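Local coordinates for protein probable starch synthase 4, chloroplastic/amyloplastic (Arabidopsis thaliana, PDB 6GNE) that belongs to the starch synthases, two-domain glycosyltransferases of the GT-B fold, and binds adenosine-5'-diphosphate and a glycan between its domains, at residues 21-26 with 51-56; 17-22 with 90-95; 98-101 with 106-109; 28-33 with 399-404. All blocks are in the same frame, centred on the assembly; numbering follows the deposited sequence.

Contacts 1, 2 and 3 all belong to the N-terminal half of the GT-B fold, whereas contact 4 reaches across to the C-terminal half and lies nearest the centre of the chain. Contacts 1 and 2 start from the same loop after strand 11-15, are buried and touch mainly through apolar side chains. Contact 2 ends on strand 92-100, which also supplies contact 3; the latter is only partly buried and sets a carboxylate beside an indole. Contact 4 is buried too, but there bound ligands carry most of the polar chemistry. It shares ADP with contact 1, and a salt bridge from Lys24 to Asp30 joins the two.

Contact 1: residues 21-26 with 51-56; sequences PVAKVG and PKYDCM. With ADP (adenosine-5'-diphosphate), chain F.
Val22 places its CG1 between the backbone N and the carbonyl carbon (chi1 65°), which sends CG2 toward Met56, whose thioether is bent at its last torsion (chi3 -113°). The two side chains run side by side in the same direction, and Val22 CG2 meets the terminal methyl Met56 CE at 3.8 Å. The backbones close up as well, with Val22 O 3.4 Å from Met56 CA. One residue on, Ala23 CB approaches the Tyr53 ring obliquely, 4.0 Å from CD2. Pro51 CB covers one face of that ring near its rim, and the hydroxyl is tied to the carbonyl of Ala17. Tyr53 and Met56 are the ends of a type I beta turn, while Val22 and Ala23 both face Met19 in a classic beta bulge. Beyond the bulge, the fully extended Lys24 reaches ADP, where NZ donates a 3.0 Å bond to O3'. The contact thus joins the loop between strand 11-15 and helix 27-41 to the loop after strand 45-51; Phe96 of strand 92-100 packs on Val22 and Met56, and Arg120 and Phe121 of helix 117-134 pack on Tyr53.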
# COMPACT_ATOMS: atom_id res chain seq x y z
N PRO A 21 1.41 5.75 10.42
CA PRO A 21 1.92 4.48 11.02
C PRO A 21 0.98 3.80 12.01
O PRO A 21 1.24 2.70 12.39
CB PRO A 21 3.13 4.96 11.82
CG PRO A 21 2.73 6.34 12.26
CD PRO A 21 1.82 6.92 11.21
N VAL A 22 -0.10 4.49 12.38
CA VAL A 22 -1.01 4.09 13.42
C VAL A 22 -1.75 2.78 13.15
O VAL A 22 -1.99 2.00 14.08
CB VAL A 22 -2.02 5.23 13.76
CG1 VAL A 22 -2.96 5.58 12.60
CG2 VAL A 22 -2.83 4.90 15.00
N ALA A 23 -2.12 2.54 11.90
CA ALA A 23 -2.78 1.30 11.52
C ALA A 23 -2.32 0.90 10.14
O ALA A 23 -2.87 1.38 9.16
CB ALA A 23 -4.28 1.50 11.56
N LYS A 24 -1.32 0.03 10.08
CA LYS A 24 -0.67 -0.32 8.84
C LYS A 24 -0.42 -1.81 8.69
O LYS A 24 0.16 -2.45 9.58
CB LYS A 24 0.68 0.39 8.76
CG LYS A 24 1.44 0.01 7.51
CD LYS A 24 2.84 0.54 7.53
CE LYS A 24 3.56 0.09 6.27
NZ LYS A 24 4.71 0.98 5.95
N VAL A 25 -0.82 -2.33 7.54
CA VAL A 25 -0.52 -3.70 7.12
C VAL A 25 0.43 -3.70 5.91
O VAL A 25 1.39 -4.45 5.89
CB VAL A 25 -1.82 -4.48 6.79
CG1 VAL A 25 -1.49 -5.85 6.16
CG2 VAL A 25 -2.65 -4.65 8.06
N GLY A 26 0.13 -2.90 4.90
CA GLY A 26 1.07 -2.69 3.82
C GLY A 26 0.99 -1.32 3.20
O GLY A 26 0.94 -0.31 3.90
N PRO A 51 -11.10 3.05 11.75
CA PRO A 51 -11.54 2.37 12.94
C PRO A 51 -10.55 2.58 14.09
O PRO A 51 -9.38 2.84 13.86
CB PRO A 51 -11.56 0.89 12.54
CG PRO A 51 -11.52 0.88 11.05
CD PRO A 51 -10.70 2.09 10.71
N LYS A 52 -11.04 2.43 15.31
CA LYS A 52 -10.18 2.33 16.46
C LYS A 52 -9.91 0.84 16.68
O LYS A 52 -10.65 0.16 17.40
CB LYS A 52 -10.82 2.94 17.71
CG LYS A 52 -9.96 2.83 18.96
CD LYS A 52 -9.39 4.17 19.44
CE LYS A 52 -8.78 4.07 20.82
NZ LYS A 52 -9.52 3.16 21.77
N TYR A 53 -8.84 0.35 16.07
CA TYR A 53 -8.38 -1.00 16.33
C TYR A 53 -7.72 -1.06 17.70
O TYR A 53 -7.07 -0.10 18.14
CB TYR A 53 -7.36 -1.44 15.30
CG TYR A 53 -7.83 -1.46 13.86
CD1 TYR A 53 -8.63 -2.48 13.36
CD2 TYR A 53 -7.42 -0.46 12.98
CE1 TYR A 53 -9.02 -2.50 12.03
CE2 TYR A 53 -7.82 -0.47 11.65
CZ TYR A 53 -8.62 -1.48 11.18
OH TYR A 53 -8.99 -1.47 9.85
N ASP A 54 -7.92 -2.17 18.39
CA ASP A 54 -7.17 -2.47 19.60
C ASP A 54 -5.66 -2.62 19.33
O ASP A 54 -4.81 -2.32 20.21
CB ASP A 54 -7.72 -3.73 20.28
CG ASP A 54 -7.74 -4.96 19.35
OD1 ASP A 54 -7.50 -4.88 18.10
OD2 ASP A 54 -8.01 -6.04 19.89
N CYS A 55 -5.31 -3.08 18.13
CA CYS A 55 -3.94 -3.36 17.78
C CYS A 55 -3.27 -2.17 17.10
O CYS A 55 -2.25 -2.33 16.44
CB CYS A 55 -3.86 -4.63 16.90
SG CYS A 55 -4.84 -4.61 15.38
N MET A 56 -3.82 -0.96 17.26
CA MET A 56 -3.22 0.23 16.66
C MET A 56 -1.93 0.62 17.35
O MET A 56 -1.68 0.23 18.48
CB MET A 56 -4.22 1.39 16.63
CG MET A 56 -4.50 2.09 17.99
SD MET A 56 -5.81 3.35 17.91
CE MET A 56 -4.98 4.91 18.18
PB ADP F . 1.92 -4.39 -0.34
O1B ADP F . 0.93 -3.26 -0.25
O2B ADP F . 2.40 -4.97 0.96
O3B ADP F . 1.43 -5.47 -1.28
PA ADP F . 3.71 -2.23 -1.04
O1A ADP F . 5.08 -2.23 -1.65
O2A ADP F . 2.70 -1.36 -1.74
O3A ADP F . 3.25 -3.78 -1.01
O5' ADP F . 3.74 -1.78 0.50
C5' ADP F . 4.54 -2.46 1.47
C4' ADP F . 4.87 -1.61 2.72
O4' ADP F . 4.91 -2.46 3.88
C3' ADP F . 6.24 -0.98 2.67
O3' ADP F . 6.24 0.18 3.49
C2' ADP F . 7.13 -2.02 3.31
O2' ADP F . 8.32 -1.47 3.85
C1' ADP F . 6.23 -2.53 4.40
N9 ADP F . 6.50 -3.93 4.79
C8 ADP F . 6.13 -5.04 4.14
N7 ADP F . 6.51 -6.14 4.83
C5 ADP F . 7.13 -5.74 5.95
C6 ADP F . 7.78 -6.39 7.12
N6 ADP F . 7.85 -7.74 7.21
N1 ADP F . 8.31 -5.57 8.08
C2 ADP F . 8.25 -4.22 7.96
N3 ADP F . 7.68 -3.59 6.92
C4 ADP F . 7.12 -4.28 5.91

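Contact 2: residues 17-22 with 90-95; sequences AEMAPV and EGLPVH
Met19 and Val94 sit with their CA atoms 9.6 Å apart, and Pro21 and Glu90 with theirs 8.8 Å apart, so the loop 17-22 lies over the beginning of strand 92-100 at side-chain distance. Met19 does most of the work. Its CG is trans to the backbone N (chi1 -171°) and the rest of the chain is extended, a straight arm that carries sulfur and methyl across to the strand. The methyl CE rests on Leu92, 3.4 Å from CD1 and 4.1 Å from CB. The sulfur lies one step back along the arm, where SD meets Val94 CG2 at 4.0 Å. Leu92 and Val94, two residues apart on the strand, both point toward the loop, while Pro93 between them points away. At the other end of the patch, Pro21, which follows a cis peptide bond, offers its ring to the carboxylate of Glu90: Glu90 OE2 lies 4.0 Å from Pro21 CG. That contact is loose, and the stronger partner of the carboxylate is Lys37 of helix 27-41, which forms a salt bridge to OE1. Ile48 and Leu50 of strand 45-51 and Val89 of strand 78-89 close around Met19, completing an apolar pocket for it. The arrangement is that of a Rossmann-like alpha/beta domain, as expected of the N-terminal half of a GT-B protein: strand 11-15, helix 27-41 and the parallel strand 45-51 make a beta-alpha-beta unit, and its first connecting loop folds back onto the sheet here.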
# COMPACT_ATOMS: atom_id res chain seq x y z
N ALA A 17 -9.41 1.67 5.92
CA ALA A 17 -9.11 0.72 7.00
C ALA A 17 -7.71 0.85 7.56
O ALA A 17 -7.42 0.26 8.58
CB ALA A 17 -9.36 -0.70 6.52
N GLU A 18 -6.84 1.62 6.89
CA GLU A 18 -5.46 1.84 7.32
C GLU A 18 -4.97 3.27 7.15
O GLU A 18 -5.43 4.00 6.26
CB GLU A 18 -4.48 0.98 6.50
CG GLU A 18 -4.61 -0.52 6.63
CD GLU A 18 -3.66 -1.22 5.65
OE1 GLU A 18 -2.42 -1.00 5.70
OE2 GLU A 18 -4.16 -2.01 4.82
N MET A 19 -4.01 3.62 7.99
CA MET A 19 -3.21 4.81 7.82
C MET A 19 -1.87 4.60 8.55
O MET A 19 -1.83 4.29 9.74
CB MET A 19 -3.90 6.03 8.40
CG MET A 19 -3.21 7.35 8.05
SD MET A 19 -3.77 8.71 9.07
CE MET A 19 -2.49 9.89 8.72
N ALA A 20 -0.80 4.79 7.81
CA ALA A 20 0.54 4.67 8.37
C ALA A 20 0.82 5.90 9.23
O ALA A 20 0.49 7.02 8.80
CB ALA A 20 1.56 4.55 7.25
N PRO A 21 1.41 5.75 10.42
CA PRO A 21 1.92 4.48 11.02
C PRO A 21 0.98 3.80 12.01
O PRO A 21 1.24 2.70 12.39
CB PRO A 21 3.13 4.96 11.82
CG PRO A 21 2.73 6.34 12.26
CD PRO A 21 1.82 6.92 11.21
N VAL A 22 -0.10 4.49 12.38
CA VAL A 22 -1.01 4.09 13.42
C VAL A 22 -1.75 2.78 13.15
O VAL A 22 -1.99 2.00 14.08
CB VAL A 22 -2.02 5.23 13.76
CG1 VAL A 22 -2.96 5.58 12.60
CG2 VAL A 22 -2.83 4.90 15.00
N GLU A 90 0.76 12.55 12.32
CA GLU A 90 1.66 13.26 11.44
C GLU A 90 1.08 14.49 10.76
O GLU A 90 1.14 14.65 9.54
CB GLU A 90 2.35 12.24 10.52
CG GLU A 90 3.57 11.64 11.26
CD GLU A 90 4.17 10.43 10.59
OE1 GLU A 90 4.03 10.33 9.35
OE2 GLU A 90 4.77 9.61 11.34
N GLY A 91 0.49 15.33 11.60
CA GLY A 91 -0.13 16.57 11.16
C GLY A 91 -1.52 16.42 10.57
O GLY A 91 -2.15 17.43 10.30
N LEU A 92 -2.01 15.21 10.34
CA LEU A 92 -3.37 15.03 9.83
C LEU A 92 -4.37 14.85 10.98
O LEU A 92 -4.10 14.07 11.89
CB LEU A 92 -3.45 13.85 8.86
CG LEU A 92 -2.64 14.07 7.58
CD1 LEU A 92 -2.36 12.75 6.93
CD2 LEU A 92 -3.32 15.04 6.64
N PRO A 93 -5.52 15.53 10.95
CA PRO A 93 -6.58 15.18 11.89
C PRO A 93 -7.21 13.83 11.57
O PRO A 93 -7.49 13.54 10.43
CB PRO A 93 -7.63 16.31 11.70
CG PRO A 93 -6.99 17.33 10.85
CD PRO A 93 -5.90 16.64 10.07
N VAL A 94 -7.41 13.00 12.59
CA VAL A 94 -7.99 11.68 12.42
C VAL A 94 -9.14 11.48 13.40
O VAL A 94 -9.08 11.95 14.54
CB VAL A 94 -6.94 10.58 12.64
CG1 VAL A 94 -7.52 9.21 12.30
CG2 VAL A 94 -5.71 10.88 11.78
N HIS A 95 -10.18 10.80 12.94
CA HIS A 95 -11.33 10.38 13.73
C HIS A 95 -11.30 8.86 13.75
O HIS A 95 -11.37 8.23 12.71
CB HIS A 95 -12.65 10.89 13.12
CG HIS A 95 -12.91 12.34 13.37
ND1 HIS A 95 -12.44 13.34 12.54
CD2 HIS A 95 -13.56 12.97 14.39
CE1 HIS A 95 -12.80 14.52 13.03
NE2 HIS A 95 -13.46 14.32 14.15

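Contact 3: residues 98-101 with 106-109; sequences EPQH and FWRG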
# COMPACT_ATOMS: atom_id res chain seq x y z
N GLU A 98 -14.85 3.85 17.51
CA GLU A 98 -14.90 2.68 18.41
C GLU A 98 -16.35 2.17 18.57
O GLU A 98 -17.10 2.72 19.37
CB GLU A 98 -14.29 3.03 19.76
CG GLU A 98 -14.01 1.81 20.61
CD GLU A 98 -13.40 2.11 21.96
OE1 GLU A 98 -13.31 3.28 22.45
OE2 GLU A 98 -13.06 1.08 22.56
N PRO A 99 -16.74 1.12 17.82
CA PRO A 99 -18.13 0.65 17.96
C PRO A 99 -18.41 -0.06 19.27
O PRO A 99 -17.54 -0.72 19.84
CB PRO A 99 -18.31 -0.32 16.79
CG PRO A 99 -17.22 0.05 15.82
CD PRO A 99 -16.06 0.46 16.70
N GLN A 100 -19.63 0.12 19.74
CA GLN A 100 -20.13 -0.52 20.95
C GLN A 100 -21.24 -1.42 20.40
O GLN A 100 -22.44 -1.18 20.59
CB GLN A 100 -20.69 0.52 21.95
CG GLN A 100 -19.88 1.80 22.17
CD GLN A 100 -19.03 1.77 23.42
OE1 GLN A 100 -19.36 2.40 24.42
NE2 GLN A 100 -17.92 1.03 23.35
N HIS A 101 -20.83 -2.39 19.59
CA HIS A 101 -21.72 -3.40 19.05
C HIS A 101 -21.25 -4.67 19.73
O HIS A 101 -20.05 -4.89 19.83
CB HIS A 101 -21.53 -3.48 17.53
CG HIS A 101 -22.41 -4.47 16.85
ND1 HIS A 101 -22.18 -5.83 16.92
CD2 HIS A 101 -23.51 -4.32 16.07
CE1 HIS A 101 -23.09 -6.47 16.22
NE2 HIS A 101 -23.91 -5.58 15.69
N PHE A 106 -13.76 -4.22 16.18
CA PHE A 106 -12.36 -3.79 16.14
C PHE A 106 -11.61 -4.04 17.44
O PHE A 106 -10.72 -3.27 17.82
CB PHE A 106 -12.31 -2.35 15.66
CG PHE A 106 -12.94 -2.18 14.33
CD1 PHE A 106 -12.35 -2.75 13.22
CD2 PHE A 106 -14.16 -1.55 14.19
CE1 PHE A 106 -12.95 -2.66 11.98
CE2 PHE A 106 -14.77 -1.44 12.95
CZ PHE A 106 -14.17 -2.01 11.84
N TRP A 107 -11.92 -5.17 18.05
CA TRP A 107 -11.34 -5.61 19.30
C TRP A 107 -10.88 -7.07 19.17
O TRP A 107 -11.02 -7.84 20.09
CB TRP A 107 -12.43 -5.48 20.36
CG TRP A 107 -12.17 -4.57 21.51
CD1 TRP A 107 -11.02 -4.46 22.27
CD2 TRP A 107 -13.15 -3.71 22.12
NE1 TRP A 107 -11.21 -3.54 23.28
CE2 TRP A 107 -12.51 -3.08 23.22
CE3 TRP A 107 -14.50 -3.42 21.84
CZ2 TRP A 107 -13.19 -2.14 24.05
CZ3 TRP A 107 -15.17 -2.49 22.66
CH2 TRP A 107 -14.51 -1.86 23.75
N ARG A 108 -10.31 -7.42 18.01
CA ARG A 108 -9.99 -8.81 17.65
C ARG A 108 -8.49 -9.10 17.61
O ARG A 108 -8.08 -10.20 17.23
CB ARG A 108 -10.54 -9.11 16.25
CG ARG A 108 -12.01 -8.77 16.03
CD ARG A 108 -12.94 -9.63 16.86
NE ARG A 108 -14.34 -9.35 16.49
CZ ARG A 108 -14.98 -9.82 15.41
NH1 ARG A 108 -14.38 -10.62 14.53
NH2 ARG A 108 -16.24 -9.47 15.19
N GLY A 109 -7.65 -8.13 17.95
CA GLY A 109 -6.21 -8.32 17.94
C GLY A 109 -5.57 -8.22 16.57
O GLY A 109 -4.36 -8.40 16.45
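Glu98 and Pro99 meet Trp107 and Phe106 in a partly buried packing contact at the far end of strand 92-100, in the N-terminal domain of the GT-B fold. The chain leaves the strand, turns through a short loop and returns to touch the strand's end, so the contact is local in sequence and closes a small loop ahead of helix 117-134. Its inner half is apolar. The Pro99 ring comes up to the edge of the Phe106 ring, with CG in the plane of that ring and CD 3.7 Å from Phe106 CD2; the two side chains cross at about a right angle. Phe106 is held from other sides by Phe124 and Arg120 of helix 117-134 and by the ring of Tyr53, whose plane is roughly perpendicular to its own. The strand itself is paired with strand 78-89, where Glu98 bonds through its backbone with Lys83 and Gln100 with Lys81. The outer half is more polar, and Trp107 there is exposed. The carbonyl Pro99 O lies 4.1 Å from Trp107 CZ3, and Lys104 makes a cation-pi contact with the same indole. Glu98, with CG trans to the backbone N (chi1 -166°) and the chain straight beyond it, carries its carboxylate out to the six-membered ring. One oxygen, OE1, accepts a hydrogen bond from Trp85 NE1, which helps fix the rotation of the group. The other, OE2, reaches the indole obliquely, 3.5 Å from Trp107 CH2 and 3.6 Å from Trp107 CZ2, with the carboxylate and ring planes 55° apart.

Contact 4: residues 28-33 with 399-404; sequences LGDVVA and CGLTQM. With AC1 (4,6-dideoxy-4-{[(1S,4R,5S,6S)-4,5,6-trihydroxy-3-(hydroxymethyl)cyclohex-2-en-1-yl]amino}-alpha-D-glucopyranose), chain C; ADP (adenosine-5'-diphosphate), chain F.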
# COMPACT_ATOMS: atom_id res chain seq x y z
N LEU A 28 -1.31 0.30 1.45
CA LEU A 28 -2.55 1.09 1.52
C LEU A 28 -2.43 2.13 2.61
O LEU A 28 -2.60 3.32 2.38
CB LEU A 28 -3.77 0.20 1.79
CG LEU A 28 -5.09 0.97 1.61
CD1 LEU A 28 -6.14 0.15 0.84
CD2 LEU A 28 -5.64 1.36 2.95
N GLY A 29 -2.09 1.68 3.80
CA GLY A 29 -1.82 2.57 4.89
C GLY A 29 -0.79 3.64 4.57
O GLY A 29 -0.95 4.76 5.03
N ASP A 30 0.27 3.30 3.83
CA ASP A 30 1.29 4.27 3.46
C ASP A 30 0.72 5.37 2.57
O ASP A 30 1.03 6.55 2.76
CB ASP A 30 2.46 3.60 2.71
CG ASP A 30 3.43 2.90 3.62
OD1 ASP A 30 3.35 3.00 4.86
OD2 ASP A 30 4.35 2.25 3.09
N VAL A 31 -0.09 4.93 1.61
CA VAL A 31 -0.68 5.81 0.63
C VAL A 31 -1.67 6.80 1.25
O VAL A 31 -1.66 7.99 0.92
CB VAL A 31 -1.33 5.00 -0.51
CG1 VAL A 31 -2.19 5.89 -1.43
CG2 VAL A 31 -0.22 4.28 -1.31
N VAL A 32 -2.50 6.31 2.16
CA VAL A 32 -3.51 7.17 2.77
C VAL A 32 -2.82 8.33 3.46
O VAL A 32 -3.20 9.47 3.24
CB VAL A 32 -4.45 6.40 3.74
CG1 VAL A 32 -5.32 7.35 4.55
CG2 VAL A 32 -5.32 5.47 2.92
N ALA A 33 -1.78 8.06 4.24
CA ALA A 33 -0.99 9.11 4.92
C ALA A 33 -0.24 10.01 3.92
O ALA A 33 -0.27 11.25 4.02
CB ALA A 33 -0.02 8.49 5.91
N CYS A 399 1.08 -1.43 -7.60
CA CYS A 399 2.08 -0.38 -7.61
C CYS A 399 3.41 -0.86 -7.03
O CYS A 399 4.42 -0.95 -7.73
CB CYS A 399 1.62 0.85 -6.90
SG CYS A 399 2.83 2.20 -6.98
N GLY A 400 3.41 -1.15 -5.74
CA GLY A 400 4.63 -1.40 -5.01
C GLY A 400 5.29 -0.09 -4.60
O GLY A 400 5.46 0.83 -5.40
N LEU A 401 5.63 -0.02 -3.32
CA LEU A 401 6.31 1.11 -2.73
C LEU A 401 7.75 0.80 -2.34
O LEU A 401 8.61 1.70 -2.29
CB LEU A 401 5.54 1.56 -1.50
CG LEU A 401 4.07 1.91 -1.69
CD1 LEU A 401 3.50 2.42 -0.37
CD2 LEU A 401 3.88 2.96 -2.77
N THR A 402 8.03 -0.48 -2.06
CA THR A 402 9.34 -0.86 -1.54
C THR A 402 10.49 -0.56 -2.52
O THR A 402 11.59 -0.20 -2.09
CB THR A 402 9.35 -2.32 -1.18
OG1 THR A 402 9.05 -3.10 -2.35
CG2 THR A 402 8.35 -2.62 -0.03
N GLN A 403 10.22 -0.67 -3.82
CA GLN A 403 11.22 -0.29 -4.82
C GLN A 403 11.52 1.22 -4.81
O GLN A 403 12.64 1.64 -5.07
CB GLN A 403 10.82 -0.76 -6.23
CG GLN A 403 9.85 0.13 -7.04
CD GLN A 403 8.39 -0.12 -6.71
OE1 GLN A 403 8.05 -0.74 -5.68
NE2 GLN A 403 7.51 0.35 -7.59
N MET A 404 10.50 2.02 -4.52
CA MET A 404 10.67 3.46 -4.42
C MET A 404 11.46 3.81 -3.15
O MET A 404 12.41 4.62 -3.20
CB MET A 404 9.33 4.17 -4.42
CG MET A 404 8.50 3.91 -5.67
SD MET A 404 6.99 4.86 -5.75
CE MET A 404 6.10 4.03 -7.05
C1 AC1 C . -4.82 -4.95 1.71
O2 AC1 C . -6.53 -4.23 0.15
C2 AC1 C . -5.16 -4.03 0.53
C4A AC1 C . 0.14 -1.29 -3.79
C3 AC1 C . -4.18 -4.22 -0.64
O3 AC1 C . -4.55 -3.28 -1.65
C4 AC1 C . -2.74 -4.02 -0.16
N4A AC1 C . -1.72 -4.10 -1.21
C5 AC1 C . -2.53 -5.06 0.95
O5 AC1 C . -3.43 -4.81 2.03
C6 AC1 C . -1.14 -5.01 1.56
C1B AC1 C . -1.64 -3.19 -2.36
C2B AC1 C . -0.67 -3.67 -3.48
O2B AC1 C . -0.22 -5.02 -3.31
C3B AC1 C . 0.53 -2.76 -3.71
O3B AC1 C . 1.04 -3.09 -5.00
O4 AC1 C . 1.32 -0.50 -3.91
C5B AC1 C . -0.69 -0.87 -2.61
C7B AC1 C . -1.44 -1.75 -1.94
C6B AC1 C . -0.73 0.58 -2.20
O6B AC1 C . -1.30 1.38 -3.25
PB ADP F . 1.92 -4.39 -0.34
O1B ADP F . 0.93 -3.26 -0.25
O2B ADP F . 2.40 -4.97 0.96
O3B ADP F . 1.43 -5.47 -1.28
PA ADP F . 3.71 -2.23 -1.04
O1A ADP F . 5.08 -2.23 -1.65
O2A ADP F . 2.70 -1.36 -1.74
O3A ADP F . 3.25 -3.78 -1.01
O5' ADP F . 3.74 -1.78 0.50
C5' ADP F . 4.54 -2.46 1.47
C4' ADP F . 4.87 -1.61 2.72
O4' ADP F . 4.91 -2.46 3.88
C3' ADP F . 6.24 -0.98 2.67
O3' ADP F . 6.24 0.18 3.49
C2' ADP F . 7.13 -2.02 3.31
O2' ADP F . 8.32 -1.47 3.85
C1' ADP F . 6.23 -2.53 4.40
N9 ADP F . 6.50 -3.93 4.79
C8 ADP F . 6.13 -5.04 4.14
N7 ADP F . 6.51 -6.14 4.83
C5 ADP F . 7.13 -5.74 5.95
C6 ADP F . 7.78 -6.39 7.12
N6 ADP F . 7.85 -7.74 7.21
N1 ADP F . 8.31 -5.57 8.08
C2 ADP F . 8.25 -4.22 7.96
N3 ADP F . 7.68 -3.59 6.92
C4 ADP F . 7.12 -4.28 5.91
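Helix 27-41 faces Leu401 through Asp30 and Val31. Ahead of them, Leu28 brings its backbone N to 3.7 Å from C6B of AC1. Gly29 is bonded through its carbonyl to the backbone of Ala20, pinning this turn to the preceding loop. Asp30 comes next and has two jobs. With CG beside the backbone N (chi1 -79°), its CB packs on Leu401 CD1 at 3.5 Å, the two side chains sliding past each other in opposite directions, while OD2 accepts a 2.8 Å hydrogen bond from ADP O3'. OD1 takes the salt bridge from Lys24, so the ribose hydroxyl sits beside a lysine-aspartate pair. Val31 adds a looser touch, CG2 to Leu401 CD1 at 4.3 Å, and the same methyl also reaches AC1 O6B.

Across the cleft, consecutive backbone N-H groups hold the ligands. Cys399 N meets AC1 O3B almost straight (171°), Gly400 N gives AC1 O4 a 2.9 Å bond, and Leu401 N points nearly straight (177°) at ADP O1A, 2.8 Å away. Helix 402-408 begins just after, and its start probably helps stabilise the phosphate charge. Leu401 thus joins the two halves of the GT-B fold across the site: helix 27-41 belongs to the N-terminal half, while helix 402-408 follows strand 389-392 of the C-terminal sheet, where Thr402 packs on Phe390 and Ile392.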